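Local coordinates for PaaX domain-containing protein, C-domain protein (Mycobacterium tuberculosis, PDB 3KFW) that is of unknown function but probably binds DNA and represses transcription, as PaaX-type regulators with an N-terminal helix-turn-helix domain do, at residues Ser7-Leu10 and Ser11-Gly15; Ala19-Thr22 and Ala23-Ile27; Met200-Ala203 and Glu204-Pro207. One frame throughout, in Å; residues are numbered along the deposited sequence.

How the contacts relate
From the N terminus, contact 1 forms the last turns of helix 5-13, contact 2 caps the start of helix 23-30, and contact 3 makes a turn between helices 181-195 and 212-234. Each joins neighbouring residues and closes only a helical turn or a cap; the three lie in series, none within or across another. Contacts 1 and 2 touch: Leu13 CD2 of the first packs 3.7 Å from Leu26 CD2 of the second, joining the first two helices of the helix-turn-helix domain. Contact 3 lies across the chain's centre in the C-terminal region, its centre about 32 Å from that of contact 1 and about 42 Å from that of contact 2.

Contact 1: residues Ser7-Leu10 and Ser11-Gly15; sequences SVVL and SVLLG
Leu13 reaches back one turn of helix 5-13 and lays its side chain along the carbonyl of Val9. Its CB lies 3.5 Å from Val9 O and its CG 3.4 Å from the same oxygen. The chain then divides: CD1 stays near the Val9 carbonyl and packs on Val9 CG2 at 4.2 Å, whereas CD2 goes to Ala21 and Leu26, toward helix 23-30. With CG beside the backbone N (chi1 -57°), the branch runs back along the helix. The Val9 carbonyl also accepts Leu13 N at 3.0 Å. One residue earlier Val12 N bonds to Val8 O at 3.0 Å, and Val12 CG2 lies close beside that oxygen. The first of the series, Ser11 N to Ser7 O, is the straightest of the three at 164°. At the C-terminal end the pattern slackens: Leu10 O receives only weak bonds from Leu13 N and Leu14 N, and Gly15 leaves with positive phi. Arg230 of helix 212-234 donates to Val12 O and Leu14 O. Its guanidinium would suit the negative end of the helix dipole, so the chemistry is that of an apolar helix face with a cationic partner at its C-terminal end.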
ATOM      1  N   SER A   7     -14.995 -33.234  20.551  1.00 39.47           N
ATOM      2  CA  SER A   7     -14.994 -31.990  21.284  1.00 38.68           C
ATOM      3  C   SER A   7     -15.828 -32.059  22.569  1.00 38.36           C
ATOM      4  O   SER A   7     -15.525 -31.353  23.537  1.00 38.52           O
ATOM      5  CB  SER A   7     -15.332 -30.796  20.385  1.00 37.93           C
ATOM      6  OG  SER A   7     -16.698 -30.485  20.442  1.00 37.95           O
ATOM      7  N   VAL A   8     -16.842 -32.916  22.621  1.00 37.92           N
ATOM      8  CA  VAL A   8     -17.484 -33.101  23.919  1.00 37.89           C
ATOM      9  C   VAL A   8     -16.736 -33.964  24.921  1.00 38.49           C
ATOM     10  O   VAL A   8     -16.873 -33.678  26.122  1.00 38.01           O
ATOM     11  CB  VAL A   8     -18.991 -33.452  23.913  1.00 38.72           C
ATOM     12  CG1 VAL A   8     -19.662 -33.338  22.516  1.00 38.28           C
ATOM     13  CG2 VAL A   8     -19.250 -34.786  24.605  1.00 36.62           C
ATOM     14  N   VAL A   9     -15.952 -34.987  24.489  1.00 38.35           N
ATOM     15  CA  VAL A   9     -15.077 -35.655  25.492  1.00 38.61           C
ATOM     16  C   VAL A   9     -13.980 -34.707  25.924  1.00 38.55           C
ATOM     17  O   VAL A   9     -13.602 -34.726  27.079  1.00 40.08           O
ATOM     18  CB  VAL A   9     -14.549 -37.125  25.187  1.00 38.89           C
ATOM     19  CG1 VAL A   9     -15.452 -37.853  24.195  1.00 38.57           C
ATOM     20  CG2 VAL A   9     -13.076 -37.165  24.770  1.00 37.86           C
ATOM     21  N   LEU A  10     -13.509 -33.829  25.039  1.00 38.46           N
ATOM     22  CA  LEU A  10     -12.596 -32.777  25.512  1.00 38.89           C
ATOM     23  C   LEU A  10     -13.189 -31.951  26.663  1.00 37.99           C
ATOM     24  O   LEU A  10     -12.559 -31.827  27.696  1.00 37.38           O
ATOM     25  CB  LEU A  10     -12.076 -31.866  24.396  1.00 38.73           C
ATOM     26  CG  LEU A  10     -11.085 -32.523  23.417  1.00 41.57           C
ATOM     27  CD1 LEU A  10     -10.435 -31.471  22.443  1.00 41.59           C
ATOM     28  CD2 LEU A  10     -10.017 -33.359  24.126  1.00 39.73           C
ATOM     29  N   SER A  11     -14.384 -31.402  26.481  1.00 37.98           N
ATOM     30  CA  SER A  11     -15.033 -30.613  27.531  1.00 38.28           C
ATOM     31  C   SER A  11     -15.300 -31.412  28.784  1.00 37.81           C
ATOM     32  O   SER A  11     -15.129 -30.921  29.868  1.00 38.20           O
ATOM     33  CB  SER A  11     -16.315 -30.010  27.025  1.00 38.17           C
ATOM     34  OG  SER A  11     -15.998 -28.807  26.338  1.00 42.01           O
ATOM     35  N   VAL A  12     -15.682 -32.667  28.640  1.00 38.04           N
ATOM     36  CA  VAL A  12     -15.972 -33.477  29.811  1.00 38.81           C
ATOM     37  C   VAL A  12     -14.688 -33.766  30.614  1.00 39.95           C
ATOM     38  O   VAL A  12     -14.719 -33.896  31.845  1.00 41.09           O
ATOM     39  CB  VAL A  12     -16.744 -34.759  29.382  1.00 39.37           C
ATOM     40  CG1 VAL A  12     -16.843 -35.744  30.520  1.00 39.37           C
ATOM     41  CG2 VAL A  12     -18.182 -34.371  28.860  1.00 36.43           C
ATOM     42  N   LEU A  13     -13.549 -33.820  29.927  1.00 39.96           N
ATOM     43  CA  LEU A  13     -12.279 -34.026  30.592  1.00 41.33           C
ATOM     44  C   LEU A  13     -11.539 -32.760  31.036  1.00 41.42           C
ATOM     45  O   LEU A  13     -10.540 -32.830  31.725  1.00 43.44           O
ATOM     46  CB  LEU A  13     -11.362 -35.019  29.793  1.00 40.69           C
ATOM     47  CG  LEU A  13     -12.024 -36.391  29.563  1.00 40.83           C
ATOM     48  CD1 LEU A  13     -11.245 -37.217  28.579  1.00 37.99           C
ATOM     49  CD2 LEU A  13     -12.160 -37.115  30.910  1.00 38.36           C
ATOM     50  N   LEU A  14     -12.029 -31.607  30.666  1.00 42.90           N
ATOM     51  CA  LEU A  14     -11.440 -30.343  31.112  1.00 43.81           C
ATOM     52  C   LEU A  14     -11.047 -30.356  32.605  1.00 43.34           C
ATOM     53  O   LEU A  14     -11.899 -30.543  33.511  1.00 41.85           O
ATOM     54  CB  LEU A  14     -12.417 -29.217  30.787  1.00 44.29           C
ATOM     55  CG  LEU A  14     -11.939 -27.983  30.020  1.00 47.84           C
ATOM     56  CD1 LEU A  14     -11.076 -28.308  28.789  1.00 50.55           C
ATOM     57  CD2 LEU A  14     -13.204 -27.192  29.586  1.00 50.30           C
ATOM     58  N   GLY A  15      -9.728 -30.229  32.829  1.00 43.51           N
ATOM     59  CA  GLY A  15      -9.144 -30.141  34.157  1.00 42.62           C
ATOM     60  C   GLY A  15      -9.039 -31.468  34.885  1.00 43.37           C
ATOM     61  O   GLY A  15      -8.654 -31.486  36.057  1.00 43.35           O
TER

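Contact 2: residues Ala19-Thr22 and Ala23-Ile27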
ATOM      1  N   ALA A  19      -5.793 -37.262  36.553  1.00 37.36           N
ATOM      2  CA  ALA A  19      -6.755 -38.341  36.853  1.00 37.85           C
ATOM      3  C   ALA A  19      -7.255 -39.039  35.539  1.00 37.27           C
ATOM      4  O   ALA A  19      -7.149 -38.467  34.462  1.00 37.85           O
ATOM      5  CB  ALA A  19      -7.921 -37.809  37.709  1.00 36.88           C
ATOM      6  N   TRP A  20      -7.742 -40.270  35.638  1.00 37.10           N
ATOM      7  CA  TRP A  20      -8.116 -41.102  34.467  1.00 35.19           C
ATOM      8  C   TRP A  20      -9.580 -41.261  34.625  1.00 35.08           C
ATOM      9  O   TRP A  20     -10.088 -41.252  35.771  1.00 34.18           O
ATOM     10  CB  TRP A  20      -7.538 -42.507  34.569  1.00 34.73           C
ATOM     11  CG  TRP A  20      -6.070 -42.592  34.448  1.00 34.96           C
ATOM     12  CD1 TRP A  20      -5.145 -42.484  35.467  1.00 30.39           C
ATOM     13  CD2 TRP A  20      -5.314 -42.814  33.232  1.00 33.98           C
ATOM     14  NE1 TRP A  20      -3.889 -42.602  34.948  1.00 30.70           N
ATOM     15  CE2 TRP A  20      -3.958 -42.829  33.590  1.00 31.45           C
ATOM     16  CE3 TRP A  20      -5.657 -42.952  31.881  1.00 33.34           C
ATOM     17  CZ2 TRP A  20      -2.941 -43.019  32.649  1.00 29.21           C
ATOM     18  CZ3 TRP A  20      -4.635 -43.147  30.948  1.00 32.86           C
ATOM     19  CH2 TRP A  20      -3.297 -43.174  31.339  1.00 29.70           C
ATOM     20  N   ALA A  21     -10.254 -41.409  33.484  1.00 34.77           N
ATOM     21  CA  ALA A  21     -11.690 -41.527  33.430  1.00 34.93           C
ATOM     22  C   ALA A  21     -12.032 -42.850  32.678  1.00 35.82           C
ATOM     23  O   ALA A  21     -11.609 -43.043  31.520  1.00 35.16           O
ATOM     24  CB  ALA A  21     -12.266 -40.328  32.720  1.00 32.97           C
ATOM     25  N   THR A  22     -12.786 -43.741  33.336  1.00 36.81           N
ATOM     26  CA  THR A  22     -13.163 -45.022  32.732  1.00 38.49           C
ATOM     27  C   THR A  22     -14.183 -44.792  31.656  1.00 39.77           C
ATOM     28  O   THR A  22     -15.001 -43.863  31.751  1.00 40.31           O
ATOM     29  CB  THR A  22     -13.775 -46.025  33.752  1.00 38.79           C
ATOM     30  OG1 THR A  22     -15.123 -45.637  34.103  1.00 38.34           O
ATOM     31  CG2 THR A  22     -12.883 -46.159  35.037  1.00 38.49           C
ATOM     32  N   ALA A  23     -14.154 -45.641  30.636  1.00 41.15           N
ATOM     33  CA  ALA A  23     -15.256 -45.739  29.660  1.00 42.09           C
ATOM     34  C   ALA A  23     -16.635 -45.555  30.291  1.00 43.14           C
ATOM     35  O   ALA A  23     -17.405 -44.715  29.864  1.00 44.15           O
ATOM     36  CB  ALA A  23     -15.194 -47.059  28.975  1.00 42.00           C
ATOM     37  N   SER A  24     -16.944 -46.358  31.301  1.00 44.43           N
ATOM     38  CA  SER A  24     -18.206 -46.292  32.005  1.00 45.19           C
ATOM     39  C   SER A  24     -18.537 -44.873  32.423  1.00 45.63           C
ATOM     40  O   SER A  24     -19.668 -44.427  32.266  1.00 46.43           O
ATOM     41  CB  SER A  24     -18.164 -47.168  33.252  1.00 45.53           C
ATOM     42  OG  SER A  24     -19.225 -46.792  34.126  1.00 47.33           O
ATOM     43  N   GLU A  25     -17.553 -44.170  32.963  1.00 46.10           N
ATOM     44  CA  GLU A  25     -17.759 -42.828  33.507  1.00 46.28           C
ATOM     45  C   GLU A  25     -18.032 -41.827  32.372  1.00 45.66           C
ATOM     46  O   GLU A  25     -18.946 -41.005  32.459  1.00 45.53           O
ATOM     47  CB  GLU A  25     -16.563 -42.409  34.386  1.00 46.83           C
ATOM     48  CG  GLU A  25     -16.416 -43.188  35.729  1.00 49.12           C
ATOM     49  CD  GLU A  25     -14.943 -43.267  36.227  1.00 57.49           C
ATOM     50  OE1 GLU A  25     -14.020 -42.648  35.626  1.00 59.83           O
ATOM     51  OE2 GLU A  25     -14.683 -43.968  37.229  1.00 59.84           O
ATOM     52  N   LEU A  26     -17.257 -41.932  31.300  1.00 45.18           N
ATOM     53  CA  LEU A  26     -17.472 -41.149  30.099  1.00 44.82           C
ATOM     54  C   LEU A  26     -18.812 -41.487  29.462  1.00 45.23           C
ATOM     55  O   LEU A  26     -19.515 -40.593  29.019  1.00 45.16           O
ATOM     56  CB  LEU A  26     -16.308 -41.309  29.105  1.00 45.01           C
ATOM     57  CG  LEU A  26     -14.900 -40.819  29.573  1.00 43.95           C
ATOM     58  CD1 LEU A  26     -13.765 -41.200  28.644  1.00 40.53           C
ATOM     59  CD2 LEU A  26     -14.889 -39.332  29.723  1.00 43.87           C
ATOM     60  N   ILE A  27     -19.202 -42.760  29.444  1.00 45.85           N
ATOM     61  CA  ILE A  27     -20.560 -43.108  28.948  1.00 46.12           C
ATOM     62  C   ILE A  27     -21.610 -42.311  29.730  1.00 46.13           C
ATOM     63  O   ILE A  27     -22.531 -41.748  29.137  1.00 46.84           O
ATOM     64  CB  ILE A  27     -20.877 -44.631  28.998  1.00 45.62           C
ATOM     65  CG1 ILE A  27     -20.169 -45.381  27.869  1.00 45.20           C
ATOM     66  CG2 ILE A  27     -22.374 -44.867  28.889  1.00 45.67           C
ATOM     67  CD1 ILE A  27     -19.914 -46.908  28.170  1.00 46.09           C
TER
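The carboxylate of Glu25 turns one face to Thr22, and both the amide and the side chain of Thr22 lie on that face. Thr22 OG1 stands almost directly above Glu25 CD, at 3.2 Å, and Thr22 CG2 is on the same side, 3.6 Å from Glu25 OE2. The Thr22 amide also comes from above: Thr22 N donates to Glu25 OE1 at 2.8 Å, 58° out of the carboxylate plane although the N-H points well at the oxygen. Near the carboxylate plane, off OE1, Ala21 CA comes to 3.4 Å from Glu25 OE1, and Gln234 of helix 212-234 adds a weak hydrogen bond to the same atom.

The reciprocal bond completes a capping box. Thr22 occupies the N-cap, and its OG1, set between backbone N and carbonyl carbon (chi1 74°), accepts from Glu25 N at 3.1 Å. Glu25 in turn keeps CG beside its own backbone N and extends beyond it, bringing the carboxylate back across the threonine. OG1 is the better acceptor for Glu25 N, which has no regular partner four residues back; Thr22 O adds only a weak bond. The glutamate charge near the helix N terminus would be favoured by the dipole. The first regular helical bond, Leu26 N to Thr22 O at 3.0 Å, is nearly straight, at 169°. Below the cap Leu26 CD2 meets Ala21 CB at 4.1 Å.

Around this cap the fold is closely gathered. Ala21 and Leu26 both lie on Leu13 of helix 5-13, and Leu26 also on Tyr60 of strand 59-62, to which Ala21 is joined by backbone hydrogen bonding. Ala23 and Ile27 face helix 37-49, so the start of helix 23-30 is set between two helices and the hairpin strand, consistent with a winged helix-turn-helix domain.

Contact 3: residues Met200-Ala203 and Glu204-Pro207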
HETATM    1  N   MSE A 200      -7.682  -7.333  24.130  1.00 30.10           N
HETATM    2  CA  MSE A 200      -6.884  -7.398  25.360  1.00 30.80           C
HETATM    3  C   MSE A 200      -6.382  -6.039  25.725  1.00 29.77           C
HETATM    4  O   MSE A 200      -5.184  -5.882  25.971  1.00 28.84           O
HETATM    5  CB  MSE A 200      -5.667  -8.257  25.096  1.00 32.14           C
HETATM    6  CG  MSE A 200      -5.354  -9.163  26.167  1.00 39.17           C
HETATM    7 SE   MSE A 200      -6.886 -10.323  26.219  1.00 56.47          SE
HETATM    8  CE  MSE A 200      -6.276 -11.756  25.053  1.00 48.31           C
ATOM      9  N   LEU A 201      -7.291  -5.057  25.726  1.00 29.21           N
ATOM     10  CA  LEU A 201      -6.915  -3.666  25.868  1.00 29.15           C
ATOM     11  C   LEU A 201      -6.611  -3.363  27.330  1.00 29.73           C
ATOM     12  O   LEU A 201      -7.247  -3.918  28.221  1.00 29.68           O
ATOM     13  CB  LEU A 201      -8.045  -2.747  25.349  1.00 29.00           C
ATOM     14  CG  LEU A 201      -8.310  -2.606  23.833  1.00 29.88           C
ATOM     15  CD1 LEU A 201      -9.497  -1.744  23.531  1.00 26.71           C
ATOM     16  CD2 LEU A 201      -7.122  -2.020  23.076  1.00 32.91           C
ATOM     17  N   PRO A 202      -5.670  -2.448  27.594  1.00 30.58           N
ATOM     18  CA  PRO A 202      -5.471  -2.068  28.994  1.00 31.11           C
ATOM     19  C   PRO A 202      -6.657  -1.266  29.546  1.00 31.85           C
ATOM     20  O   PRO A 202      -7.296  -0.522  28.788  1.00 31.76           O
ATOM     21  CB  PRO A 202      -4.266  -1.142  28.919  1.00 31.04           C
ATOM     22  CG  PRO A 202      -4.374  -0.501  27.576  1.00 30.67           C
ATOM     23  CD  PRO A 202      -5.045  -1.485  26.665  1.00 30.40           C
ATOM     24  N   ALA A 203      -6.918  -1.421  30.854  1.00 32.72           N
ATOM     25  CA  ALA A 203      -7.892  -0.614  31.639  1.00 32.81           C
ATOM     26  C   ALA A 203      -8.317   0.735  31.049  1.00 32.91           C
ATOM     27  O   ALA A 203      -9.478   0.914  30.746  1.00 33.32           O
ATOM     28  CB  ALA A 203      -7.375  -0.402  33.031  1.00 32.43           C
ATOM     29  N   GLU A 204      -7.375   1.657  30.876  1.00 32.88           N
ATOM     30  CA  GLU A 204      -7.651   3.042  30.440  1.00 33.65           C
ATOM     31  C   GLU A 204      -8.358   3.152  29.101  1.00 34.79           C
ATOM     32  O   GLU A 204      -8.889   4.218  28.767  1.00 34.24           O
ATOM     33  CB  GLU A 204      -6.353   3.842  30.301  1.00 33.25           C
ATOM     34  CG  GLU A 204      -5.541   3.969  31.563  1.00 36.14           C
ATOM     35  CD  GLU A 204      -4.620   2.752  31.844  1.00 40.26           C
ATOM     36  OE1 GLU A 204      -5.094   1.581  32.022  1.00 38.81           O
ATOM     37  OE2 GLU A 204      -3.391   2.995  31.898  1.00 42.43           O
ATOM     38  N   LEU A 205      -8.315   2.085  28.297  1.00 35.27           N
ATOM     39  CA  LEU A 205      -8.830   2.199  26.934  1.00 35.96           C
ATOM     40  C   LEU A 205     -10.110   1.430  26.784  1.00 37.22           C
ATOM     41  O   LEU A 205     -10.783   1.581  25.772  1.00 38.63           O
ATOM     42  CB  LEU A 205      -7.806   1.744  25.881  1.00 34.01           C
ATOM     43  CG  LEU A 205      -6.425   2.373  26.000  1.00 30.91           C
ATOM     44  CD1 LEU A 205      -5.551   1.852  24.947  1.00 21.67           C
ATOM     45  CD2 LEU A 205      -6.486   3.935  25.917  1.00 31.37           C
ATOM     46  N   LEU A 206     -10.426   0.601  27.783  1.00 38.17           N
ATOM     47  CA  LEU A 206     -11.645  -0.221  27.777  1.00 38.41           C
ATOM     48  C   LEU A 206     -12.844   0.711  27.975  1.00 37.53           C
ATOM     49  O   LEU A 206     -12.864   1.459  28.938  1.00 37.02           O
ATOM     50  CB  LEU A 206     -11.632  -1.225  28.915  1.00 37.91           C
ATOM     51  CG  LEU A 206     -10.684  -2.424  28.853  1.00 42.05           C
ATOM     52  CD1 LEU A 206     -10.717  -3.203  30.235  1.00 42.91           C
ATOM     53  CD2 LEU A 206     -10.988  -3.360  27.674  1.00 42.11           C
ATOM     54  N   PRO A 207     -13.836   0.651  27.059  1.00 36.72           N
ATOM     55  CA  PRO A 207     -15.125   1.302  27.282  1.00 35.59           C
ATOM     56  C   PRO A 207     -15.890   0.556  28.401  1.00 34.83           C
ATOM     57  O   PRO A 207     -15.640  -0.640  28.614  1.00 34.87           O
ATOM     58  CB  PRO A 207     -15.825   1.202  25.921  1.00 35.76           C
ATOM     59  CG  PRO A 207     -14.854   0.476  24.970  1.00 36.92           C
ATOM     60  CD  PRO A 207     -13.808  -0.160  25.820  1.00 36.51           C
TER
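Pro202 to Leu206 coil into a short 3-10 turn, in which Leu205 N donates to Pro202 O at 2.8 Å and Leu206 N to Ala203 O at 3.1 Å. The first bond is straight, at 165°. In the second the amide stands above the carbonyl plane of Ala203, off the lone pairs, and Leu206 N also makes a long, weak bond to Pro202 O.

Two apolar pairs clasp the turn. The Pro202 ring meets the end of Leu205: Pro202 CG lies 3.7 Å from Leu205 CD1, and Pro202 CD lies 3.8 Å from that same methyl, so one methyl rests against two ring carbons and the two side chains run aslant to each other. Leu206 holds the other pair. Its CD2 sits 3.8 Å from Leu201 CB, while its CG comes close to Leu201 O, tucking the leucine against the backbone that leads into the turn. On the outer side Glu204 bends at chi2 (83°), folding its carboxylate back so that OE1 comes 3.2 Å from Ala203 CB.

Neighbours take up the buried residues: Pro202 rests on Trp84 and on Pro126 of strand 122-126, and Leu201 and Leu205 on Ala155 and Pro151 of helix 151-158. The turn between two long helices therefore joins the C-terminal region to the central domain. Chemically it is a small 3-10 turn with an apolar side: the carbonyls of Pro202 and Ala203 are bonded within the turn, Leu201, Pro202 and Leu205 form its buried side, and the acidic Glu204 is left on the exposed one.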